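Putative glycoside hydrolase (Parabacteroides distasonis ATCC 8503, PDB 3GYC) is probably a glycoside hydrolase of a cellulase-like TIM-barrel family, with no established substrate. Local coordinates at residues A[56-61]-A[110-115]; A[156-161]-A[206-211]; A[24-29]-A[94-99]. One frame throughout, in Å; residues are numbered along the deposited sequence.

Contact 1 (A[56-61]-A[110-115]); sequences IDAYPH and VGLSSW. With EDO (1,2-ethanediol), chain F.
Ile-56 lies level with Leu-112, and Asp-57 with Ser-113, where two neighbouring parallel strands of the TIM barrel, 53-57 and 109-113, run side by side. Ile-56 N donates to Gly-111 O at 2.9 Å. Ile-56 O then accepts from Ser-113 N, also at 2.9 Å. Ala-58 N continues the ladder to Ser-113 O at 3.0 Å. Beyond it the chain turns off into helix 60-65, and the two segments as a whole point 52° apart. Ile-56 and Leu-112 face the outer helices. The Ile-56 side chain crosses that of Val-110, CG1 to CG1 3.7 Å, and runs beside that of Leu-112.

Asp-57 carries the polar side of the contact. Its CG stands opposite the backbone N (chi1 -168°), which extends the carboxylate towards the loop after strand 109-113. Ser-114 OG donates to Asp-57 OD1 on the syn side at 2.8 Å. Tyr-59 N reaches the same Asp-57 OD1 on the anti side at 2.7 Å, from the opposite face of the carboxylate plane, and closes an Asx turn. Ser-114 OG also pairs with the backbone N of Tyr-116, and Pro-60 CD packs against Ser-114 OG. The other oxygen, Asp-57 OD2, takes a nearly straight bond (174°) from Trp-115 N, which comes from above the carboxylate plane. The indole edge lies beside it, with Trp-115 CE3 3.3 Å from Asp-57 OD2.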
loop_
_atom_site.group_PDB
_atom_site.type_symbol
_atom_site.label_atom_id
_atom_site.label_comp_id
_atom_site.label_asym_id
_atom_site.label_seq_id
_atom_site.Cartn_x
_atom_site.Cartn_y
_atom_site.Cartn_z
ATOM N N ILE A 56 -1.632 2.936 -6.173
ATOM C CA ILE A 56 -1.748 1.966 -7.218
ATOM C C ILE A 56 -0.375 1.478 -7.670
ATOM O O ILE A 56 0.659 2.117 -7.453
ATOM C CB ILE A 56 -2.495 2.484 -8.462
ATOM C CG1 ILE A 56 -1.774 3.681 -9.127
ATOM C CG2 ILE A 56 -3.908 2.844 -8.178
ATOM C CD1 ILE A 56 -2.389 4.113 -10.449
ATOM N N ASP A 57 -0.418 0.346 -8.322
ATOM C CA ASP A 57 0.774 -0.172 -8.989
ATOM C C ASP A 57 0.896 0.549 -10.340
ATOM O O ASP A 57 -0.067 0.565 -11.142
ATOM C CB ASP A 57 0.658 -1.674 -9.188
ATOM C CG ASP A 57 1.995 -2.303 -9.598
ATOM O OD1 ASP A 57 2.833 -1.617 -10.225
ATOM O OD2 ASP A 57 2.237 -3.453 -9.199
ATOM N N ALA A 58 2.073 1.138 -10.591
ATOM C CA ALA A 58 2.365 1.893 -11.830
ATOM C C ALA A 58 2.987 0.979 -12.925
ATOM O O ALA A 58 3.182 1.444 -14.058
ATOM C CB ALA A 58 3.334 3.027 -11.529
ATOM N N TYR A 59 3.320 -0.277 -12.562
ATOM C CA TYR A 59 3.968 -1.241 -13.499
ATOM C C TYR A 59 5.129 -0.559 -14.248
ATOM O O TYR A 59 5.203 -0.617 -15.496
ATOM C CB TYR A 59 2.967 -1.748 -14.518
ATOM C CG TYR A 59 1.758 -2.514 -14.016
ATOM C CD1 TYR A 59 0.627 -1.863 -13.563
ATOM C CD2 TYR A 59 1.717 -3.914 -14.090
ATOM C CE1 TYR A 59 -0.505 -2.580 -13.150
ATOM C CE2 TYR A 59 0.603 -4.637 -13.667
ATOM C CZ TYR A 59 -0.514 -3.969 -13.217
ATOM O OH TYR A 59 -1.635 -4.677 -12.817
ATOM N N PRO A 60 6.050 0.079 -13.507
ATOM C CA PRO A 60 7.162 0.855 -14.130
ATOM C C PRO A 60 8.060 0.007 -15.010
ATOM O O PRO A 60 8.533 0.450 -16.054
ATOM C CB PRO A 60 7.968 1.342 -12.926
ATOM C CG PRO A 60 7.683 0.347 -11.838
ATOM C CD PRO A 60 6.327 -0.294 -12.119
ATOM N N HIS A 61 8.315 -1.209 -14.564
ATOM C CA HIS A 61 9.100 -2.175 -15.322
ATOM C C HIS A 61 8.528 -2.476 -16.717
ATOM O O HIS A 61 9.287 -2.597 -17.698
ATOM C CB HIS A 61 9.323 -3.454 -14.486
ATOM C CG HIS A 61 8.079 -4.198 -14.128
ATOM N ND1 HIS A 61 7.048 -3.636 -13.392
ATOM C CD2 HIS A 61 7.739 -5.493 -14.322
ATOM C CE1 HIS A 61 6.114 -4.549 -13.206
ATOM N NE2 HIS A 61 6.508 -5.683 -13.748
ATOM N N VAL A 110 -2.792 10.432 -6.141
ATOM C CA VAL A 110 -2.358 9.040 -6.321
ATOM C C VAL A 110 -0.924 8.762 -5.892
ATOM O O VAL A 110 0.015 9.381 -6.366
ATOM C CB VAL A 110 -2.542 8.589 -7.814
ATOM C CG1 VAL A 110 -2.130 7.128 -7.961
ATOM C CG2 VAL A 110 -4.012 8.841 -8.238
ATOM N N GLY A 111 -0.773 7.798 -5.001
ATOM C CA GLY A 111 0.524 7.317 -4.619
ATOM C C GLY A 111 0.888 6.156 -5.537
ATOM O O GLY A 111 0.080 5.239 -5.742
ATOM N N LEU A 112 2.112 6.185 -6.074
ATOM C CA LEU A 112 2.561 5.101 -6.929
ATOM C C LEU A 112 3.448 4.150 -6.149
ATOM O O LEU A 112 4.269 4.566 -5.309
ATOM C CB LEU A 112 3.350 5.651 -8.109
ATOM C CG LEU A 112 2.620 6.632 -9.006
ATOM C CD1 LEU A 112 3.626 7.084 -10.115
ATOM C CD2 LEU A 112 1.284 6.081 -9.583
ATOM N N SER A 113 3.285 2.880 -6.442
ATOM C CA SER A 113 4.114 1.831 -5.891
ATOM C C SER A 113 4.237 0.767 -6.979
ATOM O O SER A 113 3.748 0.955 -8.102
ATOM C CB SER A 113 3.422 1.247 -4.633
ATOM O OG SER A 113 4.280 0.364 -3.938
ATOM N N SER A 114 4.834 -0.370 -6.634
ATOM C CA SER A 114 4.803 -1.546 -7.525
ATOM C C SER A 114 5.023 -2.829 -6.762
ATOM O O SER A 114 5.763 -2.860 -5.769
ATOM C CB SER A 114 5.832 -1.475 -8.658
ATOM O OG SER A 114 5.476 -2.441 -9.654
ATOM N N TRP A 115 4.335 -3.858 -7.228
ATOM C CA TRP A 115 4.483 -5.237 -6.797
ATOM C C TRP A 115 5.293 -6.018 -7.861
ATOM O O TRP A 115 5.469 -7.226 -7.743
ATOM C CB TRP A 115 3.114 -5.880 -6.577
ATOM C CG TRP A 115 2.388 -5.405 -5.381
ATOM C CD1 TRP A 115 2.157 -6.104 -4.228
ATOM C CD2 TRP A 115 1.725 -4.115 -5.210
ATOM N NE1 TRP A 115 1.368 -5.325 -3.372
ATOM C CE2 TRP A 115 1.127 -4.113 -3.937
ATOM C CE3 TRP A 115 1.595 -2.974 -6.015
ATOM C CZ2 TRP A 115 0.418 -3.002 -3.431
ATOM C CZ3 TRP A 115 0.896 -1.899 -5.532
ATOM C CH2 TRP A 115 0.331 -1.911 -4.232
HETATM C C1 EDO F . 4.852 -10.276 -8.188
HETATM O O1 EDO F . 3.776 -9.311 -8.150
HETATM C C2 EDO F . 4.457 -11.584 -8.918
HETATM O O2 EDO F . 3.749 -11.366 -10.163
#

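Contact 2 (A[156-161]-A[206-211]); sequences VDLCNE and MPFLYS
Val-156 and Phe-208 lie side by side and point the same way on adjacent parallel strands of the TIM barrel, 153-157 and 208-209. Val-156 CB is 3.6 Å from Phe-208 CD1. Met-206, a selenomethionine, lays its CG over one face of the Phe-208 ring and crosses Val-156 at about a right angle. Leu-158 crosses Tyr-210 obliquely, its CB over the ring face, 3.6 Å from the centroid, in a CH-pi contact. The Tyr-210 hydroxyl bonds to Ser-195.

On the other side of the sheet, Asp-157 reaches along to Ser-211. Asp-157 OD1 accepts from Ser-211 N at 3.0 Å and from Cys-159 N at 2.9 Å, on opposite faces of the carboxylate plane. The Cys-159 bond forms an Asx turn. Asp-157 OD2 is shared between Ser-211 OG and Ser-113 OG of strand 109-113. With an alanine here, the N-H groups of Cys-159 and Ser-211 and the Ser-211 hydroxyl would probably lose their common acceptor group. Asn-160 and Glu-161 recall the Asn-Glu pair that follows strand 4 in clan GH-A TIM-barrel glycosidases. Ser-211 OG meets Asp-157 OD2 on its syn side at 2.7 Å and accepts from Glu-161 N at 3.2 Å.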
loop_
_atom_site.group_PDB
_atom_site.type_symbol
_atom_site.label_atom_id
_atom_site.label_comp_id
_atom_site.label_asym_id
_atom_site.label_seq_id
_atom_site.Cartn_x
_atom_site.Cartn_y
_atom_site.Cartn_z
ATOM N N VAL A 156 6.005 8.557 -4.435
ATOM C CA VAL A 156 6.478 7.443 -5.227
ATOM C C VAL A 156 7.207 6.513 -4.305
ATOM O O VAL A 156 8.220 6.895 -3.699
ATOM C CB VAL A 156 7.420 7.888 -6.383
ATOM C CG1 VAL A 156 8.013 6.648 -7.141
ATOM C CG2 VAL A 156 6.679 8.841 -7.304
ATOM N N ASP A 157 6.728 5.280 -4.270
ATOM C CA ASP A 157 7.285 4.171 -3.473
ATOM C C ASP A 157 7.930 3.200 -4.448
ATOM O O ASP A 157 7.244 2.640 -5.310
ATOM C CB ASP A 157 6.147 3.520 -2.667
ATOM C CG ASP A 157 6.497 2.133 -2.101
ATOM O OD1 ASP A 157 7.703 1.754 -1.994
ATOM O OD2 ASP A 157 5.517 1.409 -1.775
ATOM N N LEU A 158 9.220 2.952 -4.290
ATOM C CA LEU A 158 9.938 2.107 -5.255
ATOM C C LEU A 158 9.666 0.639 -5.155
ATOM O O LEU A 158 10.024 -0.096 -6.071
ATOM C CB LEU A 158 11.464 2.383 -5.252
ATOM C CG LEU A 158 11.872 3.602 -6.092
ATOM C CD1 LEU A 158 11.283 4.865 -5.543
ATOM C CD2 LEU A 158 13.408 3.745 -6.181
ATOM N N CYS A 159 9.073 0.182 -4.054
ATOM C CA CYS A 159 8.709 -1.219 -3.947
ATOM C C CYS A 159 7.848 -1.554 -2.745
ATOM O O CYS A 159 8.256 -1.300 -1.606
ATOM C CB CYS A 159 9.982 -2.074 -3.838
ATOM S SG CYS A 159 9.582 -3.806 -4.041
ATOM N N ASN A 160 6.662 -2.127 -3.002
ATOM C CA ASN A 160 5.807 -2.646 -1.952
ATOM C C ASN A 160 6.542 -3.613 -1.047
ATOM O O ASN A 160 7.141 -4.571 -1.532
ATOM C CB ASN A 160 4.637 -3.407 -2.556
ATOM C CG ASN A 160 3.782 -4.094 -1.505
ATOM O OD1 ASN A 160 3.010 -3.434 -0.780
ATOM N ND2 ASN A 160 3.895 -5.431 -1.424
ATOM N N GLU A 161 6.467 -3.385 0.268
ATOM C CA GLU A 161 7.008 -4.330 1.273
ATOM C C GLU A 161 8.423 -4.776 1.009
ATOM O O GLU A 161 8.778 -5.969 1.041
ATOM C CB GLU A 161 6.056 -5.508 1.455
ATOM C CG GLU A 161 4.734 -4.986 1.998
ATOM C CD GLU A 161 3.627 -6.008 2.133
ATOM O OE1 GLU A 161 3.706 -7.090 1.492
ATOM O OE2 GLU A 161 2.653 -5.676 2.869
HETATM N N MSE A 206 9.796 15.651 -5.216
HETATM C CA MSE A 206 8.830 14.539 -5.117
HETATM C C MSE A 206 9.146 13.710 -3.836
HETATM O O MSE A 206 10.294 13.437 -3.562
HETATM C CB MSE A 206 8.872 13.674 -6.394
HETATM C CG MSE A 206 7.956 12.465 -6.398
HETATM SE SE MSE A 206 6.070 12.938 -6.471
HETATM C CE MSE A 206 5.878 13.283 -8.405
ATOM N N PRO A 207 8.126 13.376 -3.023
ATOM C CA PRO A 207 8.381 12.517 -1.870
ATOM C C PRO A 207 8.631 11.089 -2.326
ATOM O O PRO A 207 7.780 10.491 -2.995
ATOM C CB PRO A 207 7.101 12.605 -1.035
ATOM C CG PRO A 207 6.335 13.727 -1.587
ATOM C CD PRO A 207 6.799 14.002 -2.978
ATOM N N PHE A 208 9.795 10.560 -1.985
ATOM C CA PHE A 208 10.189 9.194 -2.329
ATOM C C PHE A 208 10.400 8.350 -1.098
ATOM O O PHE A 208 10.880 8.828 -0.071
ATOM C CB PHE A 208 11.493 9.188 -3.118
ATOM C CG PHE A 208 11.368 9.756 -4.515
ATOM C CD1 PHE A 208 10.701 9.042 -5.511
ATOM C CD2 PHE A 208 11.950 10.955 -4.842
ATOM C CE1 PHE A 208 10.590 9.540 -6.811
ATOM C CE2 PHE A 208 11.832 11.464 -6.125
ATOM C CZ PHE A 208 11.128 10.748 -7.106
ATOM N N LEU A 209 10.089 7.069 -1.225
ATOM C CA LEU A 209 10.271 6.106 -0.145
ATOM C C LEU A 209 10.270 4.687 -0.690
ATOM O O LEU A 209 10.145 4.492 -1.889
ATOM C CB LEU A 209 9.087 6.210 0.831
ATOM C CG LEU A 209 7.754 5.641 0.315
ATOM C CD1 LEU A 209 6.938 5.103 1.471
ATOM C CD2 LEU A 209 7.014 6.681 -0.542
ATOM N N TYR A 210 10.438 3.718 0.218
ATOM C CA TYR A 210 10.177 2.309 -0.023
ATOM C C TYR A 210 9.251 1.917 1.131
ATOM O O TYR A 210 9.456 2.386 2.267
ATOM C CB TYR A 210 11.413 1.450 0.027
ATOM C CG TYR A 210 12.341 1.457 -1.172
ATOM C CD1 TYR A 210 13.107 2.558 -1.488
ATOM C CD2 TYR A 210 12.536 0.295 -1.925
ATOM C CE1 TYR A 210 14.024 2.534 -2.557
ATOM C CE2 TYR A 210 13.431 0.261 -2.981
ATOM C CZ TYR A 210 14.176 1.372 -3.290
ATOM O OH TYR A 210 15.054 1.332 -4.335
ATOM N N SER A 211 8.225 1.099 0.866
ATOM C CA SER A 211 7.269 0.715 1.907
ATOM C C SER A 211 7.662 -0.606 2.567
ATOM O O SER A 211 8.192 -1.501 1.923
ATOM C CB SER A 211 5.841 0.638 1.370
ATOM O OG SER A 211 5.677 -0.324 0.348
#

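Contact 3 (A[24-29]-A[94-99]); sequences FSWLER and PNLNLF. With EDO (1,2-ethanediol), chain D.
Trp-26 turns its indole to Phe-99 with chi1 at 72°, which sets CG between the backbone N and the carbonyl carbon, and the indole projects at helix 95-105. In Phe-99, chi1 of -177° lays the ring back beside its carbonyl carbon. The six-membered ring of Trp-26 and the Phe-99 ring meet obliquely, with centroids 5.1 Å apart and planes at 36°. Trp-26 CE3 lies over one face of the phenyl ring, 3.8 Å from Phe-99 CG.

The far end of the indole presses on the first turn of helix 95-105. Trp-26 CH2 is 3.7 Å from Leu-96 CA and also touches Leu-96 CD1. Asn-95 O comes to the indole edge, near the ring plane, 3.9 Å from Trp-26 CZ3. Leu-27 CB lies over the centre of the indole face turned from Phe-99, 3.6 Å above the plane. The indole is thus held between Leu-27 and Phe-99. Leu-27 also crosses Asn-95 at about a right angle, with Leu-27 CD1 3.6 Å from Asn-95 ND2.

No hydrogen bond joins the two segments. The indole N-H of Trp-26 is used elsewhere: NE1 donates to Asp-57 O at the end of strand 53-57. Away from the contact, Arg-29 NH1 and NH2 bond the two oxygens of a 1,2-ethanediol, probably from the crystallisation liquor. Trp-26 comes from the short helix in the loop after the first strand. With Leu-96 and Phe-99 of outer helix 95-105 it covers Ile-56, an apolar layer of strand against helix as in TIM barrels.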
loop_
_atom_site.group_PDB
_atom_site.type_symbol
_atom_site.label_atom_id
_atom_site.label_comp_id
_atom_site.label_asym_id
_atom_site.label_seq_id
_atom_site.Cartn_x
_atom_site.Cartn_y
_atom_site.Cartn_z
ATOM N N PHE A 24 -2.761 -3.555 -8.027
ATOM C CA PHE A 24 -2.744 -3.876 -9.455
ATOM C C PHE A 24 -4.166 -4.254 -9.922
ATOM O O PHE A 24 -4.397 -4.492 -11.110
ATOM C CB PHE A 24 -1.683 -4.959 -9.750
ATOM C CG PHE A 24 -1.555 -6.025 -8.696
ATOM C CD1 PHE A 24 -2.325 -7.190 -8.758
ATOM C CD2 PHE A 24 -0.652 -5.884 -7.655
ATOM C CE1 PHE A 24 -2.168 -8.202 -7.757
ATOM C CE2 PHE A 24 -0.503 -6.875 -6.683
ATOM C CZ PHE A 24 -1.271 -8.026 -6.743
ATOM N N SER A 25 -5.155 -4.216 -9.002
ATOM C CA SER A 25 -6.522 -4.524 -9.378
ATOM C C SER A 25 -7.151 -3.473 -10.334
ATOM O O SER A 25 -7.960 -3.823 -11.177
ATOM C CB SER A 25 -7.386 -4.711 -8.139
ATOM O OG SER A 25 -6.937 -5.761 -7.295
ATOM N N TRP A 26 -6.751 -2.203 -10.223
ATOM C CA TRP A 26 -7.297 -1.154 -11.048
ATOM C C TRP A 26 -7.134 -1.455 -12.545
ATOM O O TRP A 26 -7.987 -1.062 -13.361
ATOM C CB TRP A 26 -6.631 0.225 -10.686
ATOM C CG TRP A 26 -5.205 0.313 -11.146
ATOM C CD1 TRP A 26 -4.109 -0.110 -10.483
ATOM C CD2 TRP A 26 -4.737 0.823 -12.401
ATOM N NE1 TRP A 26 -2.981 0.082 -11.250
ATOM C CE2 TRP A 26 -3.335 0.685 -12.414
ATOM C CE3 TRP A 26 -5.358 1.364 -13.507
ATOM C CZ2 TRP A 26 -2.560 1.078 -13.489
ATOM C CZ3 TRP A 26 -4.613 1.753 -14.557
ATOM C CH2 TRP A 26 -3.223 1.613 -14.554
ATOM N N LEU A 27 -6.027 -2.107 -12.900
ATOM C CA LEU A 27 -5.768 -2.426 -14.300
ATOM C C LEU A 27 -6.210 -3.852 -14.627
ATOM O O LEU A 27 -6.745 -4.084 -15.717
ATOM C CB LEU A 27 -4.270 -2.253 -14.600
ATOM C CG LEU A 27 -3.833 -2.401 -16.047
ATOM C CD1 LEU A 27 -4.599 -1.400 -16.931
ATOM C CD2 LEU A 27 -2.261 -2.274 -16.137
ATOM N N GLU A 28 -5.997 -4.785 -13.708
ATOM C CA GLU A 28 -6.233 -6.214 -13.970
ATOM C C GLU A 28 -7.643 -6.735 -13.844
ATOM O O GLU A 28 -8.024 -7.630 -14.576
ATOM C CB GLU A 28 -5.351 -7.047 -13.056
ATOM C CG GLU A 28 -3.919 -6.960 -13.525
ATOM C CD GLU A 28 -2.955 -7.739 -12.666
ATOM O OE1 GLU A 28 -3.265 -8.886 -12.281
ATOM O OE2 GLU A 28 -1.816 -7.249 -12.468
ATOM N N ARG A 29 -8.405 -6.162 -12.911
ATOM C CA ARG A 29 -9.739 -6.700 -12.591
ATOM C C ARG A 29 -10.796 -6.063 -13.387
ATOM O O ARG A 29 -11.645 -5.288 -12.883
ATOM C CB ARG A 29 -9.990 -6.590 -11.093
ATOM C CG ARG A 29 -9.124 -7.505 -10.280
ATOM C CD ARG A 29 -9.655 -7.647 -8.819
ATOM N NE ARG A 29 -10.937 -8.349 -8.757
ATOM C CZ ARG A 29 -11.110 -9.658 -8.608
ATOM N NH1 ARG A 29 -10.104 -10.507 -8.620
ATOM N NH2 ARG A 29 -12.337 -10.149 -8.601
ATOM N N PRO A 94 -1.957 3.737 -22.823
ATOM C CA PRO A 94 -2.365 4.946 -22.060
ATOM C C PRO A 94 -3.310 4.740 -20.864
ATOM O O PRO A 94 -3.754 5.722 -20.269
ATOM C CB PRO A 94 -3.045 5.815 -23.141
ATOM C CG PRO A 94 -3.655 4.788 -24.088
ATOM C CD PRO A 94 -2.631 3.660 -24.143
ATOM N N ASN A 95 -3.652 3.501 -20.540
ATOM C CA ASN A 95 -4.540 3.194 -19.384
ATOM C C ASN A 95 -4.147 3.889 -18.086
ATOM O O ASN A 95 -5.030 4.438 -17.407
ATOM C CB ASN A 95 -4.692 1.698 -19.143
ATOM C CG ASN A 95 -5.736 1.073 -20.030
ATOM O OD1 ASN A 95 -6.558 1.784 -20.585
ATOM N ND2 ASN A 95 -5.710 -0.296 -20.177
ATOM N N LEU A 96 -2.854 3.957 -17.776
ATOM C CA LEU A 96 -2.425 4.616 -16.548
ATOM C C LEU A 96 -2.755 6.095 -16.606
ATOM O O LEU A 96 -3.371 6.645 -15.681
ATOM C CB LEU A 96 -0.943 4.372 -16.253
ATOM C CG LEU A 96 -0.354 5.114 -15.063
ATOM C CD1 LEU A 96 -1.099 4.739 -13.715
ATOM C CD2 LEU A 96 1.165 4.917 -14.961
ATOM N N ASN A 97 -2.371 6.743 -17.699
ATOM C CA ASN A 97 -2.658 8.173 -17.816
ATOM C C ASN A 97 -4.167 8.463 -17.864
ATOM O O ASN A 97 -4.616 9.531 -17.366
ATOM C CB ASN A 97 -1.878 8.797 -18.958
ATOM C CG ASN A 97 -0.383 8.984 -18.623
ATOM O OD1 ASN A 97 0.133 8.515 -17.595
ATOM N ND2 ASN A 97 0.297 9.687 -19.478
ATOM N N LEU A 98 -4.934 7.537 -18.460
ATOM C CA LEU A 98 -6.409 7.662 -18.479
ATOM C C LEU A 98 -6.944 7.607 -17.065
ATOM O O LEU A 98 -7.732 8.443 -16.683
ATOM C CB LEU A 98 -7.106 6.625 -19.385
ATOM C CG LEU A 98 -7.013 6.889 -20.899
ATOM C CD1 LEU A 98 -7.417 5.644 -21.787
ATOM C CD2 LEU A 98 -7.795 8.123 -21.331
ATOM N N PHE A 99 -6.521 6.598 -16.306
ATOM C CA PHE A 99 -6.909 6.452 -14.923
ATOM C C PHE A 99 -6.512 7.675 -14.077
ATOM O O PHE A 99 -7.343 8.183 -13.279
ATOM C CB PHE A 99 -6.310 5.168 -14.339
ATOM C CG PHE A 99 -6.733 4.907 -12.912
ATOM C CD1 PHE A 99 -8.000 4.380 -12.660
ATOM C CD2 PHE A 99 -5.932 5.269 -11.851
ATOM C CE1 PHE A 99 -8.424 4.168 -11.366
ATOM C CE2 PHE A 99 -6.351 5.037 -10.570
ATOM C CZ PHE A 99 -7.623 4.507 -10.337
HETATM C C1 EDO D . -12.825 -14.088 -9.241
HETATM O O1 EDO D . -13.405 -12.794 -8.989
HETATM C C2 EDO D . -11.674 -14.318 -8.305
HETATM O O2 EDO D . -10.822 -13.169 -8.137
#

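All three contacts are buried. Contacts 1 and 2 centre about 10 Å from the middle of the chain. Contact 3 lies farther from it, about 16 Å, and its Asn-95 is partly exposed. Contacts 1 and 2 pair strands of one sheet, and strands 109-113 and 153-157 are neighbours in it. They join directly through backbone bonding between these middle strands: Leu-112 O accepts from Asp-157 N. Each combines backbone bonds with an aspartate that makes an Asx turn. Contact 3 packs a short loop helix, 25-28, against outer helix 95-105 by apolar and aromatic contacts. It meets contact 1 through Tyr-59 OH, which bonds Glu-28 OE2. Contacts 2 and 3 do not touch; their nearest atoms are about 7 Å apart.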